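Local coordinates for TRAP dicarboxylate transporter, DctP subunit (Sulfurospirillum deleyianum, PDB 4OVS), which probably captures succinate and related dicarboxylates in the periplasm as the solute-binding component of a TRAP transporter, at residues A[38-43]-A[141-146]; A[152-157]-A[164-169]; A[52-57]-A[256-261]; A[101-106]-A[318-323]. All blocks are in the same frame, centred on the assembly; numbering follows the deposited sequence.

Contact 1 of 4, residues A[38-43]-A[141-146]; sequences TPKGKG and DYWDAG
Trp143 meets the first turn of helix 39-54 with the six-membered end of its indole. Its CZ3 lies 3.4 Å from Lys40 O, which sits at the ring's edge near the ring plane, while CH2 comes obliquely to within 3.5 Å of Gly43 C. The ring therefore packs mainly against helix backbone, and no hydrogen bond joins the two segments. Gly43 permits this closeness because it lacks a side chain: a CB at that position would fall 2.9 Å from Trp143 CH2 and clash. The aliphatic part of Lys40 crosses the indole at about a right angle, its CG 4.2 Å from Trp143 CE3. With CG anti to the backbone N (chi1 171°) and the chain extended beyond it, the lysine leads away from the strand, and NZ bonds to Met88 O and to the bound succinate. The contact thus docks the start of helix 39-54 on strand 137-152 of the mixed sheet, beside the dicarboxylate site of this TRAP solute-binding protein, where Tyr236 from the adjacent antiparallel strand also binds the ligand. In the second shell, a hydrogen bond from Trp143 NE1 to Thr264 OG1 helps fix the rotation of the ring. Putting an alanine at Trp143 would probably open a gap beneath the backbone of Lys40 and Gly43 and leave Thr264 without its indole partner. The helix start is held by Thr38, the N-cap residue, whose OG1 accepts from Gly41 N at 3.0 Å. Farther along the strand, Ala145 and Gly146 form a classic beta bulge opposite Leu234.

Contact 2 of 4, residues A[152-157]-A[164-169]; sequences SNKKPI and AGQKFR
Ser152 OG is held by two hydrogen bonds: it donates to Gln166 OE1 over 2.7 Å and accepts from Lys154 N at 2.8 Å, the latter bond fairly straight at 165°. The second bond makes an ST turn at the start of the loop that follows strand 137-152. At the glutamine, the hydroxyl approaches with a C=O...donor angle of 135° and is slightly tilted from the carbonyl plane. Gln166 points its extended chain into the loop, CG lying anti to its own carbonyl carbon (chi1 -68°), and its amide is packed by several side chains at once. Ile157 comes from the opposite direction, bringing CD1 to 3.2 Å from Gln166 NE2, a tight approach. That nitrogen also donates to Asp162 O, so both ends of the amide are bonded and its flip is fixed. Lys154 slides past the glutamine in the opposite sense, its CD 3.8 Å from Gln166 CG, and carries its ammonium on to a salt bridge with Asp205. Lys155 lays its aliphatic chain over the amide nitrogen, its CG 3.8 Å from Gln166 NE2; beyond, Lys155 NZ donates to a water at 3.1 Å, which in turn donates to Ala164 O at 2.7 Å. The two segments flank the short helix 160-163, so Gln166 ties its entry to its exit. Strand 167-170 then pairs in parallel with strand 186-189 and carries Arg169 to the succinate site, while Ser152, ending strand 137-152, bonds through its backbone to Thr224 and Asp225.

Contact 3 of 4, residues A[52-57]-A[256-261]; sequences GELTNG and VLQAMK
Leu54 and Ala259 mark the closest backbone approach, with CA atoms 7.5 Å apart, where helix 39-54 ends against an early turn of helix 253-289. The first helix closes in a Schellman motif: Gly57 N bonds to Gly52 O at 3.0 Å, Asn56 N bonds to Glu53 O at 3.2 Å, and Asn56 takes the positive phi (38°) of the C-prime residue. Leu54, in the last helical turn and enclosed by these bonds, points at the other helix. Its CD1 packs against the side of Gln258, 3.8 Å from CD, and lies 3.9 Å from Ala259 N and 4.3 Å from Ala259 CB. The contact is a helix-to-helix packing of this solute-binding fold, one leucine resting on the long helix away from the ligand site, without a hydrogen bond between the segments. Leucine and glutamine side chains cross at about a right angle, and both methyls touch the amide nitrogen, Leu54 CD2 lying 3.8 Å from Gln258 NE2. That nitrogen donates to Glu262 OE2 one turn further along its own helix, which holds the amide across the leucine. Ala259, being small, lets Phe47 and Val51 of helix 39-54 pack against it as well, while Met255 extends the apolar patch under Leu54.

Contact 4 of 4, residues A[101-106]-A[318-323]; sequences MQLFDL and KTIGED
Ile320 places its ethyl arm anti to its own carbonyl carbon (chi1 -59°) and keeps it extended (chi2 -167°), which drives CD1 into the turn formed by Gln102 and Leu103. There CD1 lies 3.5 Å from Gln102 CB and equally 3.5 Å from Leu103 N. The other branch, CG2, rests 3.9 Å from Leu103 CB, so the two branches press side by side on the stretch from Gln102 CB to Leu103 CB. Leu106 adds a looser apolar touch, its CD1 4.4 Å from Ile320 CD1. This buried packing joins the loop ahead of helix 113-120, whose residues 102-105 have helical backbone angles without regular helix bonding, to the C-terminal helix 317-330. Ile320 itself lies in a wider, pi-type turn at 318-321, where Gly321 adopts a positive phi (117°) suited to glycine. Replacing Ile320 by an alanine is likely to open a gap over Gln102 and Leu103 and leave the loop less firmly seated on the helix. At the margin of this apolar patch a water spans the segments, accepting from Gln102 NE2 at 2.9 Å and hydrogen-bonded to Thr319 OG1 at 3.1 Å. Gln102 NE2 also donates to Pro99 O, while its OE1 accepts from Val175 N of helix 174-181, so both ends of the amide are engaged and its orientation is set. Further along helix 317-330, Leu324 and Val328 pack on Leu103, and Ile325 packs on Leu106.

Contacts 1 and 3 lie along the same helix 39-54, their centres 18 Å apart, and meet where the indole of Trp143 packs on selenomethionine 260: CZ2 to SE of Met260 is 3.9 Å. Contact 4 lies 23 Å from contact 1 between centres and touches it through Tyr142 and Phe104. Contact 2 is the remote one, 45 Å from contact 3 on the other side of the chain's centre. Along the sequence contacts 1, 3 and 4 interlace, whereas contact 2 is local and follows contact 1. Strand 137-152 runs from contact 1 to contact 2, and so probably helps to connect the parts of the fold that bring Lys40 and Arg169 to the succinate.

Contact 1 of 4, residues A[38-43]-A[141-146]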
loop_
_atom_site.group_PDB
_atom_site.type_symbol
_atom_site.label_atom_id
_atom_site.label_comp_id
_atom_site.label_asym_id
_atom_site.label_seq_id
_atom_site.Cartn_x
_atom_site.Cartn_y
_atom_site.Cartn_z
ATOM N N THR A 38 -1.472 8.828 8.733
ATOM C CA THR A 38 -2.270 7.845 8.022
ATOM C C THR A 38 -2.645 6.730 9.019
ATOM O O THR A 38 -2.003 6.582 10.061
ATOM C CB THR A 38 -1.504 7.205 6.861
ATOM O OG1 THR A 38 -0.263 6.634 7.337
ATOM C CG2 THR A 38 -1.186 8.185 5.724
ATOM N N PRO A 39 -3.641 5.907 8.698
ATOM C CA PRO A 39 -3.867 4.671 9.483
ATOM C C PRO A 39 -2.599 3.796 9.701
ATOM O O PRO A 39 -2.331 3.380 10.804
ATOM C CB PRO A 39 -4.888 3.925 8.644
ATOM C CG PRO A 39 -5.686 5.061 8.004
ATOM C CD PRO A 39 -4.671 6.096 7.653
ATOM N N LYS A 40 -1.825 3.575 8.657
ATOM C CA LYS A 40 -0.554 2.829 8.733
ATOM C C LYS A 40 0.450 3.467 9.664
ATOM O O LYS A 40 1.138 2.800 10.395
ATOM C CB LYS A 40 0.048 2.719 7.349
ATOM C CG LYS A 40 1.403 2.172 7.334
ATOM C CD LYS A 40 1.911 1.945 5.895
ATOM C CE LYS A 40 3.402 1.749 5.833
ATOM N NZ LYS A 40 3.824 1.405 4.454
ATOM N N GLY A 41 0.555 4.776 9.608
ATOM C CA GLY A 41 1.455 5.480 10.491
ATOM C C GLY A 41 1.000 5.464 11.932
ATOM O O GLY A 41 1.826 5.346 12.857
ATOM N N LYS A 42 -0.303 5.648 12.135
ATOM C CA LYS A 42 -0.925 5.585 13.486
ATOM C C LYS A 42 -0.772 4.175 14.034
ATOM O O LYS A 42 -0.485 3.981 15.205
ATOM C CB LYS A 42 -2.387 5.997 13.431
ATOM C CG LYS A 42 -2.613 7.440 13.065
ATOM C CD LYS A 42 -4.154 7.782 13.065
ATOM C CE LYS A 42 -4.384 9.227 12.761
ATOM N NZ LYS A 42 -5.859 9.455 12.538
ATOM N N GLY A 43 -0.903 3.189 13.162
ATOM C CA GLY A 43 -0.700 1.792 13.546
ATOM C C GLY A 43 0.724 1.497 14.026
ATOM O O GLY A 43 0.940 0.775 15.018
ATOM N N ASP A 141 1.090 -9.806 10.033
ATOM C CA ASP A 141 -0.318 -9.571 9.680
ATOM C C ASP A 141 -0.516 -8.667 8.454
ATOM O O ASP A 141 0.328 -7.880 8.133
ATOM C CB ASP A 141 -1.020 -8.776 10.783
ATOM C CG ASP A 141 -1.255 -9.563 12.039
ATOM O OD1 ASP A 141 -1.846 -10.674 11.930
ATOM O OD2 ASP A 141 -0.868 -9.046 13.139
ATOM N N TYR A 142 -1.685 -8.732 7.831
ATOM C CA TYR A 142 -2.040 -7.746 6.835
ATOM C C TYR A 142 -2.709 -6.519 7.435
ATOM O O TYR A 142 -3.579 -6.644 8.328
ATOM C CB TYR A 142 -2.990 -8.347 5.816
ATOM C CG TYR A 142 -2.398 -9.474 4.995
ATOM C CD1 TYR A 142 -1.521 -9.203 3.980
ATOM C CD2 TYR A 142 -2.752 -10.791 5.211
ATOM C CE1 TYR A 142 -0.990 -10.204 3.197
ATOM C CE2 TYR A 142 -2.207 -11.821 4.429
ATOM C CZ TYR A 142 -1.331 -11.513 3.416
ATOM O OH TYR A 142 -0.771 -12.509 2.611
ATOM N N TRP A 143 -2.296 -5.358 6.904
ATOM C CA TRP A 143 -2.858 -4.026 7.181
ATOM C C TRP A 143 -3.491 -3.420 5.930
ATOM O O TRP A 143 -3.100 -3.767 4.821
ATOM C CB TRP A 143 -1.762 -3.098 7.670
ATOM C CG TRP A 143 -1.289 -3.296 9.072
ATOM C CD1 TRP A 143 -1.538 -4.359 9.886
ATOM C CD2 TRP A 143 -0.433 -2.422 9.806
ATOM N NE1 TRP A 143 -0.929 -4.164 11.111
ATOM C CE2 TRP A 143 -0.246 -2.980 11.083
ATOM C CE3 TRP A 143 0.165 -1.175 9.522
ATOM C CZ2 TRP A 143 0.501 -2.344 12.083
ATOM C CZ3 TRP A 143 0.878 -0.558 10.505
ATOM C CH2 TRP A 143 1.038 -1.130 11.776
ATOM N N ASP A 144 -4.458 -2.488 6.116
ATOM C CA ASP A 144 -5.301 -1.926 5.054
ATOM C C ASP A 144 -4.836 -0.478 4.769
ATOM O O ASP A 144 -4.504 0.241 5.708
ATOM C CB ASP A 144 -6.742 -1.809 5.585
ATOM C CG ASP A 144 -7.726 -1.326 4.556
ATOM O OD1 ASP A 144 -7.429 -1.314 3.342
ATOM O OD2 ASP A 144 -8.863 -0.968 4.971
ATOM N N ALA A 145 -4.799 -0.094 3.506
ATOM C CA ALA A 145 -4.733 1.319 3.144
ATOM C C ALA A 145 -6.061 1.706 2.557
ATOM O O ALA A 145 -6.827 2.353 3.219
ATOM C CB ALA A 145 -3.552 1.648 2.163
ATOM N N GLY A 146 -6.314 1.306 1.305
ATOM C CA GLY A 146 -7.590 1.497 0.693
ATOM C C GLY A 146 -7.515 1.279 -0.801
ATOM O O GLY A 146 -6.464 0.977 -1.353
#

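Contact 2 of 4, residues A[152-157]-A[164-169]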
loop_
_atom_site.group_PDB
_atom_site.type_symbol
_atom_site.label_atom_id
_atom_site.label_comp_id
_atom_site.label_asym_id
_atom_site.label_seq_id
_atom_site.Cartn_x
_atom_site.Cartn_y
_atom_site.Cartn_z
ATOM N N SER A 152 -4.341 13.424 -12.119
ATOM C CA SER A 152 -3.495 13.921 -13.184
ATOM C C SER A 152 -3.323 15.417 -13.075
ATOM O O SER A 152 -4.120 16.101 -12.409
ATOM C CB SER A 152 -4.135 13.605 -14.536
ATOM O OG SER A 152 -3.400 14.148 -15.617
ATOM N N ASN A 153 -2.278 15.910 -13.740
ATOM C CA ASN A 153 -2.064 17.342 -13.981
ATOM C C ASN A 153 -2.392 17.743 -15.403
ATOM O O ASN A 153 -2.328 18.908 -15.741
ATOM C CB ASN A 153 -0.598 17.708 -13.799
ATOM C CG ASN A 153 -0.302 18.226 -12.435
ATOM O OD1 ASN A 153 -1.156 18.830 -11.787
ATOM N ND2 ASN A 153 0.920 18.008 -11.984
ATOM N N LYS A 154 -2.697 16.779 -16.252
ATOM C CA LYS A 154 -2.871 17.083 -17.671
ATOM C C LYS A 154 -4.335 17.374 -18.009
ATOM O O LYS A 154 -4.643 18.434 -18.535
ATOM C CB LYS A 154 -2.318 15.950 -18.529
ATOM C CG LYS A 154 -1.206 16.373 -19.484
ATOM C CD LYS A 154 -0.869 15.236 -20.466
ATOM C CE LYS A 154 0.359 15.525 -21.345
ATOM N NZ LYS A 154 1.561 15.948 -20.553
ATOM N N LYS A 155 -5.236 16.453 -17.679
ATOM C CA LYS A 155 -6.661 16.626 -17.955
ATOM C C LYS A 155 -7.523 15.656 -17.156
ATOM O O LYS A 155 -6.992 14.762 -16.495
ATOM C CB LYS A 155 -6.923 16.416 -19.440
ATOM C CG LYS A 155 -6.218 15.207 -19.996
ATOM C CD LYS A 155 -6.593 14.975 -21.442
ATOM C CE LYS A 155 -5.727 13.908 -22.063
ATOM N NZ LYS A 155 -6.414 13.310 -23.240
ATOM N N PRO A 156 -8.863 15.824 -17.195
ATOM C CA PRO A 156 -9.659 14.864 -16.414
ATOM C C PRO A 156 -9.597 13.441 -16.962
ATOM O O PRO A 156 -9.761 13.268 -18.175
ATOM C CB PRO A 156 -11.076 15.404 -16.558
ATOM C CG PRO A 156 -10.900 16.884 -16.825
ATOM C CD PRO A 156 -9.665 16.982 -17.638
ATOM N N ILE A 157 -9.369 12.450 -16.099
ATOM C CA ILE A 157 -9.406 11.041 -16.506
ATOM C C ILE A 157 -10.802 10.457 -16.263
ATOM O O ILE A 157 -11.147 10.116 -15.122
ATOM C CB ILE A 157 -8.412 10.178 -15.702
ATOM C CG1 ILE A 157 -7.034 10.838 -15.582
ATOM C CG2 ILE A 157 -8.277 8.794 -16.336
ATOM C CD1 ILE A 157 -6.398 11.063 -16.850
ATOM N N ALA A 164 -4.512 7.787 -22.072
ATOM C CA ALA A 164 -3.561 7.497 -23.150
ATOM C C ALA A 164 -2.593 8.664 -23.418
ATOM O O ALA A 164 -2.998 9.815 -23.579
ATOM C CB ALA A 164 -4.308 7.124 -24.407
ATOM N N GLY A 165 -1.299 8.369 -23.459
ATOM C CA GLY A 165 -0.324 9.393 -23.785
ATOM C C GLY A 165 0.217 10.082 -22.552
ATOM O O GLY A 165 1.088 10.941 -22.649
ATOM N N GLN A 166 -0.295 9.699 -21.390
ATOM C CA GLN A 166 0.133 10.302 -20.136
ATOM C C GLN A 166 1.147 9.435 -19.375
ATOM O O GLN A 166 1.064 8.204 -19.378
ATOM C CB GLN A 166 -1.076 10.572 -19.237
ATOM C CG GLN A 166 -2.027 11.650 -19.750
ATOM C CD GLN A 166 -2.979 12.126 -18.666
ATOM O OE1 GLN A 166 -2.564 12.445 -17.548
ATOM N NE2 GLN A 166 -4.263 12.159 -18.986
ATOM N N LYS A 167 2.102 10.094 -18.728
ATOM C CA LYS A 167 3.079 9.422 -17.881
ATOM C C LYS A 167 2.553 9.275 -16.448
ATOM O O LYS A 167 2.120 10.254 -15.820
ATOM C CB LYS A 167 4.394 10.200 -17.848
ATOM C CG LYS A 167 5.183 10.224 -19.149
ATOM C CD LYS A 167 6.673 10.443 -18.846
ATOM C CE LYS A 167 7.565 10.401 -20.088
ATOM N NZ LYS A 167 8.824 9.613 -19.830
ATOM N N PHE A 168 2.600 8.059 -15.920
ATOM C CA PHE A 168 2.141 7.816 -14.563
ATOM C C PHE A 168 3.248 7.221 -13.731
ATOM O O PHE A 168 3.940 6.306 -14.176
ATOM C CB PHE A 168 0.950 6.855 -14.571
ATOM C CG PHE A 168 -0.364 7.498 -14.950
ATOM C CD1 PHE A 168 -1.196 8.034 -13.971
ATOM C CD2 PHE A 168 -0.789 7.523 -16.260
ATOM C CE1 PHE A 168 -2.393 8.606 -14.292
ATOM C CE2 PHE A 168 -2.002 8.106 -16.596
ATOM C CZ PHE A 168 -2.805 8.646 -15.602
ATOM N N ARG A 169 3.441 7.735 -12.521
ATOM C CA ARG A 169 4.238 7.009 -11.536
ATOM C C ARG A 169 3.528 5.704 -11.141
ATOM O O ARG A 169 2.312 5.687 -10.977
ATOM C CB ARG A 169 4.437 7.866 -10.281
ATOM C CG ARG A 169 5.385 7.264 -9.242
ATOM C CD ARG A 169 4.597 6.538 -8.181
ATOM N NE ARG A 169 5.424 5.766 -7.261
ATOM C CZ ARG A 169 4.978 5.289 -6.099
ATOM N NH1 ARG A 169 3.727 5.552 -5.727
ATOM N NH2 ARG A 169 5.778 4.551 -5.308
HETATM O O HOH W 1 -5.671 10.364 -23.552
#

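Contact 3 of 4, residues A[52-57]-A[256-261]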
loop_
_atom_site.group_PDB
_atom_site.type_symbol
_atom_site.label_atom_id
_atom_site.label_comp_id
_atom_site.label_asym_id
_atom_site.label_seq_id
_atom_site.Cartn_x
_atom_site.Cartn_y
_atom_site.Cartn_z
ATOM N N GLY A 52 6.320 -0.784 24.644
ATOM C CA GLY A 52 6.802 -0.119 25.841
ATOM C C GLY A 52 5.983 -0.445 27.093
ATOM O O GLY A 52 6.538 -0.767 28.145
ATOM N N GLU A 53 4.662 -0.320 26.987
ATOM C CA GLU A 53 3.764 -0.601 28.100
ATOM C C GLU A 53 3.822 -2.079 28.499
ATOM O O GLU A 53 4.014 -2.393 29.649
ATOM C CB GLU A 53 2.336 -0.179 27.734
ATOM C CG GLU A 53 2.218 1.307 27.513
ATOM C CD GLU A 53 0.850 1.761 26.977
ATOM O OE1 GLU A 53 0.117 0.962 26.351
ATOM O OE2 GLU A 53 0.491 2.933 27.210
ATOM N N LEU A 54 3.735 -2.976 27.539
ATOM C CA LEU A 54 3.708 -4.408 27.852
ATOM C C LEU A 54 5.043 -4.942 28.368
ATOM O O LEU A 54 5.083 -5.969 29.024
ATOM C CB LEU A 54 3.281 -5.213 26.626
ATOM C CG LEU A 54 1.821 -5.172 26.219
ATOM C CD1 LEU A 54 1.557 -5.841 24.911
ATOM C CD2 LEU A 54 0.937 -5.761 27.321
ATOM N N THR A 55 6.142 -4.244 28.114
ATOM C CA THR A 55 7.418 -4.733 28.588
ATOM C C THR A 55 7.900 -3.936 29.784
ATOM O O THR A 55 9.063 -4.022 30.139
ATOM C CB THR A 55 8.508 -4.693 27.512
ATOM O OG1 THR A 55 8.778 -3.325 27.107
ATOM C CG2 THR A 55 8.085 -5.520 26.331
ATOM N N ASN A 56 7.003 -3.185 30.406
ATOM C CA ASN A 56 7.374 -2.211 31.445
ATOM C C ASN A 56 8.672 -1.420 31.220
ATOM O O ASN A 56 9.484 -1.268 32.130
ATOM C CB ASN A 56 7.401 -2.888 32.806
ATOM C CG ASN A 56 6.095 -3.578 33.122
ATOM O OD1 ASN A 56 5.059 -2.935 33.225
ATOM N ND2 ASN A 56 6.138 -4.895 33.275
ATOM N N GLY A 57 8.876 -0.941 30.002
ATOM C CA GLY A 57 9.926 0.029 29.720
ATOM C C GLY A 57 11.248 -0.616 29.367
ATOM O O GLY A 57 12.261 0.046 29.133
ATOM N N VAL A 256 6.005 -8.506 22.189
ATOM C CA VAL A 256 6.120 -7.868 20.884
ATOM C C VAL A 256 4.974 -8.347 20.022
ATOM O O VAL A 256 4.326 -7.574 19.318
ATOM C CB VAL A 256 7.470 -8.133 20.250
ATOM C CG1 VAL A 256 7.475 -7.802 18.789
ATOM C CG2 VAL A 256 8.501 -7.291 20.928
ATOM N N LEU A 257 4.690 -9.632 20.115
ATOM C CA LEU A 257 3.685 -10.252 19.281
ATOM C C LEU A 257 2.286 -9.824 19.706
ATOM O O LEU A 257 1.410 -9.692 18.869
ATOM C CB LEU A 257 3.796 -11.794 19.355
ATOM C CG LEU A 257 5.044 -12.401 18.694
ATOM C CD1 LEU A 257 4.978 -13.902 18.851
ATOM C CD2 LEU A 257 5.189 -12.059 17.223
ATOM N N GLN A 258 2.075 -9.618 20.996
ATOM C CA GLN A 258 0.781 -9.179 21.446
ATOM C C GLN A 258 0.591 -7.705 20.969
ATOM O O GLN A 258 -0.424 -7.336 20.369
ATOM C CB GLN A 258 0.656 -9.323 22.970
ATOM C CG GLN A 258 -0.714 -8.892 23.453
ATOM C CD GLN A 258 -0.855 -8.816 24.958
ATOM O OE1 GLN A 258 -0.340 -9.653 25.709
ATOM N NE2 GLN A 258 -1.595 -7.818 25.406
ATOM N N ALA A 259 1.614 -6.892 21.189
ATOM C CA ALA A 259 1.626 -5.513 20.713
ATOM C C ALA A 259 1.224 -5.434 19.251
ATOM O O ALA A 259 0.345 -4.640 18.879
ATOM C CB ALA A 259 2.939 -4.943 20.916
HETATM N N MSE A 260 1.804 -6.267 18.415
HETATM C CA MSE A 260 1.471 -6.222 16.997
HETATM C C MSE A 260 0.041 -6.644 16.668
HETATM O O MSE A 260 -0.603 -6.031 15.789
HETATM C CB MSE A 260 2.425 -7.049 16.162
HETATM C CG MSE A 260 2.229 -6.824 14.641
HETATM SE SE MSE A 260 2.545 -4.963 14.077
HETATM C CE MSE A 260 4.473 -4.927 14.254
ATOM N N LYS A 261 -0.450 -7.699 17.340
ATOM C CA LYS A 261 -1.838 -8.118 17.193
ATOM C C LYS A 261 -2.830 -6.958 17.470
ATOM O O LYS A 261 -3.731 -6.683 16.690
ATOM C CB LYS A 261 -2.119 -9.314 18.129
ATOM C CG LYS A 261 -3.487 -9.979 17.912
ATOM C CD LYS A 261 -3.803 -10.977 19.059
ATOM C CE LYS A 261 -5.156 -11.687 18.920
ATOM N NZ LYS A 261 -5.263 -12.628 17.738
#

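Contact 4 of 4, residues A[101-106]-A[318-323]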
loop_
_atom_site.group_PDB
_atom_site.type_symbol
_atom_site.label_atom_id
_atom_site.label_comp_id
_atom_site.label_asym_id
_atom_site.label_seq_id
_atom_site.Cartn_x
_atom_site.Cartn_y
_atom_site.Cartn_z
HETATM N N MSE A 101 2.548 -12.257 -5.275
HETATM C CA MSE A 101 1.927 -11.178 -4.519
HETATM C C MSE A 101 1.274 -10.184 -5.484
HETATM O O MSE A 101 0.453 -9.361 -5.080
HETATM C CB MSE A 101 2.945 -10.467 -3.650
HETATM C CG MSE A 101 2.322 -9.533 -2.622
HETATM SE SE MSE A 101 1.523 -10.460 -1.107
HETATM C CE MSE A 101 3.177 -11.131 -0.369
ATOM N N GLN A 102 1.619 -10.261 -6.769
ATOM C CA GLN A 102 0.970 -9.389 -7.755
ATOM C C GLN A 102 -0.519 -9.663 -7.873
ATOM O O GLN A 102 -1.266 -8.863 -8.447
ATOM C CB GLN A 102 1.627 -9.516 -9.124
ATOM C CG GLN A 102 2.962 -8.898 -9.170
ATOM C CD GLN A 102 3.597 -9.056 -10.520
ATOM O OE1 GLN A 102 3.706 -8.094 -11.286
ATOM N NE2 GLN A 102 4.030 -10.278 -10.829
ATOM N N LEU A 103 -0.961 -10.798 -7.354
ATOM C CA LEU A 103 -2.385 -11.092 -7.296
ATOM C C LEU A 103 -3.208 -9.908 -6.726
ATOM O O LEU A 103 -4.208 -9.528 -7.284
ATOM C CB LEU A 103 -2.610 -12.331 -6.443
ATOM C CG LEU A 103 -4.026 -12.723 -6.048
ATOM C CD1 LEU A 103 -4.846 -13.222 -7.225
ATOM C CD2 LEU A 103 -3.878 -13.795 -5.012
ATOM N N PHE A 104 -2.757 -9.335 -5.631
ATOM C CA PHE A 104 -3.495 -8.296 -4.927
ATOM C C PHE A 104 -3.428 -6.900 -5.632
ATOM O O PHE A 104 -4.155 -5.978 -5.275
ATOM C CB PHE A 104 -2.934 -8.161 -3.516
ATOM C CG PHE A 104 -3.028 -9.409 -2.676
ATOM C CD1 PHE A 104 -3.950 -10.404 -2.957
ATOM C CD2 PHE A 104 -2.204 -9.570 -1.567
ATOM C CE1 PHE A 104 -4.052 -11.538 -2.163
ATOM C CE2 PHE A 104 -2.297 -10.723 -0.761
ATOM C CZ PHE A 104 -3.222 -11.689 -1.057
ATOM N N ASP A 105 -2.562 -6.763 -6.629
ATOM C CA ASP A 105 -2.475 -5.560 -7.463
ATOM C C ASP A 105 -3.385 -5.593 -8.687
ATOM O O ASP A 105 -3.565 -4.584 -9.346
ATOM C CB ASP A 105 -1.064 -5.399 -8.022
ATOM C CG ASP A 105 -0.133 -4.748 -7.071
ATOM O OD1 ASP A 105 -0.594 -4.256 -6.013
ATOM O OD2 ASP A 105 1.074 -4.733 -7.394
ATOM N N LEU A 106 -3.924 -6.754 -9.035
ATOM C CA LEU A 106 -4.710 -6.844 -10.267
ATOM C C LEU A 106 -5.883 -5.882 -10.226
ATOM O O LEU A 106 -6.549 -5.749 -9.212
ATOM C CB LEU A 106 -5.217 -8.255 -10.474
ATOM C CG LEU A 106 -4.156 -9.290 -10.821
ATOM C CD1 LEU A 106 -4.741 -10.706 -10.647
ATOM C CD2 LEU A 106 -3.629 -9.052 -12.254
ATOM N N LYS A 318 0.816 -17.268 -15.808
ATOM C CA LYS A 318 2.047 -18.012 -15.672
ATOM C C LYS A 318 2.767 -17.702 -14.364
ATOM O O LYS A 318 3.181 -18.618 -13.653
ATOM C CB LYS A 318 2.948 -17.733 -16.868
ATOM C CG LYS A 318 4.302 -18.391 -16.809
ATOM C CD LYS A 318 5.148 -17.906 -17.973
ATOM C CE LYS A 318 4.684 -18.500 -19.292
ATOM N NZ LYS A 318 5.038 -19.933 -19.362
ATOM N N THR A 319 2.890 -16.420 -14.025
ATOM C CA THR A 319 3.737 -16.034 -12.903
ATOM C C THR A 319 2.962 -15.898 -11.597
ATOM O O THR A 319 3.546 -16.025 -10.528
ATOM C CB THR A 319 4.457 -14.711 -13.194
ATOM O OG1 THR A 319 3.503 -13.746 -13.661
ATOM C CG2 THR A 319 5.523 -14.904 -14.257
ATOM N N ILE A 320 1.657 -15.634 -11.684
ATOM C CA ILE A 320 0.789 -15.539 -10.497
ATOM C C ILE A 320 0.027 -16.835 -10.251
ATOM O O ILE A 320 -0.054 -17.310 -9.119
ATOM C CB ILE A 320 -0.261 -14.403 -10.627
ATOM C CG1 ILE A 320 0.428 -13.052 -10.832
ATOM C CG2 ILE A 320 -1.167 -14.365 -9.390
ATOM C CD1 ILE A 320 -0.501 -11.833 -10.648
ATOM N N GLY A 321 -0.556 -17.394 -11.307
ATOM C CA GLY A 321 -1.269 -18.653 -11.181
ATOM C C GLY A 321 -2.735 -18.478 -11.510
ATOM O O GLY A 321 -3.461 -17.784 -10.806
ATOM N N GLU A 322 -3.181 -19.093 -12.591
ATOM C CA GLU A 322 -4.565 -18.930 -12.983
ATOM C C GLU A 322 -5.468 -19.352 -11.849
ATOM O O GLU A 322 -6.381 -18.627 -11.489
ATOM C CB GLU A 322 -4.907 -19.734 -14.211
ATOM C CG GLU A 322 -6.392 -19.690 -14.515
ATOM C CD GLU A 322 -6.738 -20.242 -15.888
ATOM O OE1 GLU A 322 -5.901 -20.956 -16.476
ATOM O OE2 GLU A 322 -7.848 -19.957 -16.387
ATOM N N ASP A 323 -5.213 -20.516 -11.267
ATOM C CA ASP A 323 -6.135 -21.041 -10.279
ATOM C C ASP A 323 -6.088 -20.208 -9.000
ATOM O O ASP A 323 -7.022 -20.227 -8.202
ATOM C CB ASP A 323 -5.864 -22.529 -10.021
ATOM C CG ASP A 323 -6.297 -23.412 -11.200
ATOM O OD1 ASP A 323 -7.372 -23.137 -11.813
ATOM O OD2 ASP A 323 -5.553 -24.366 -11.532
HETATM O O HOH W 2 5.221 -11.222 -13.346
#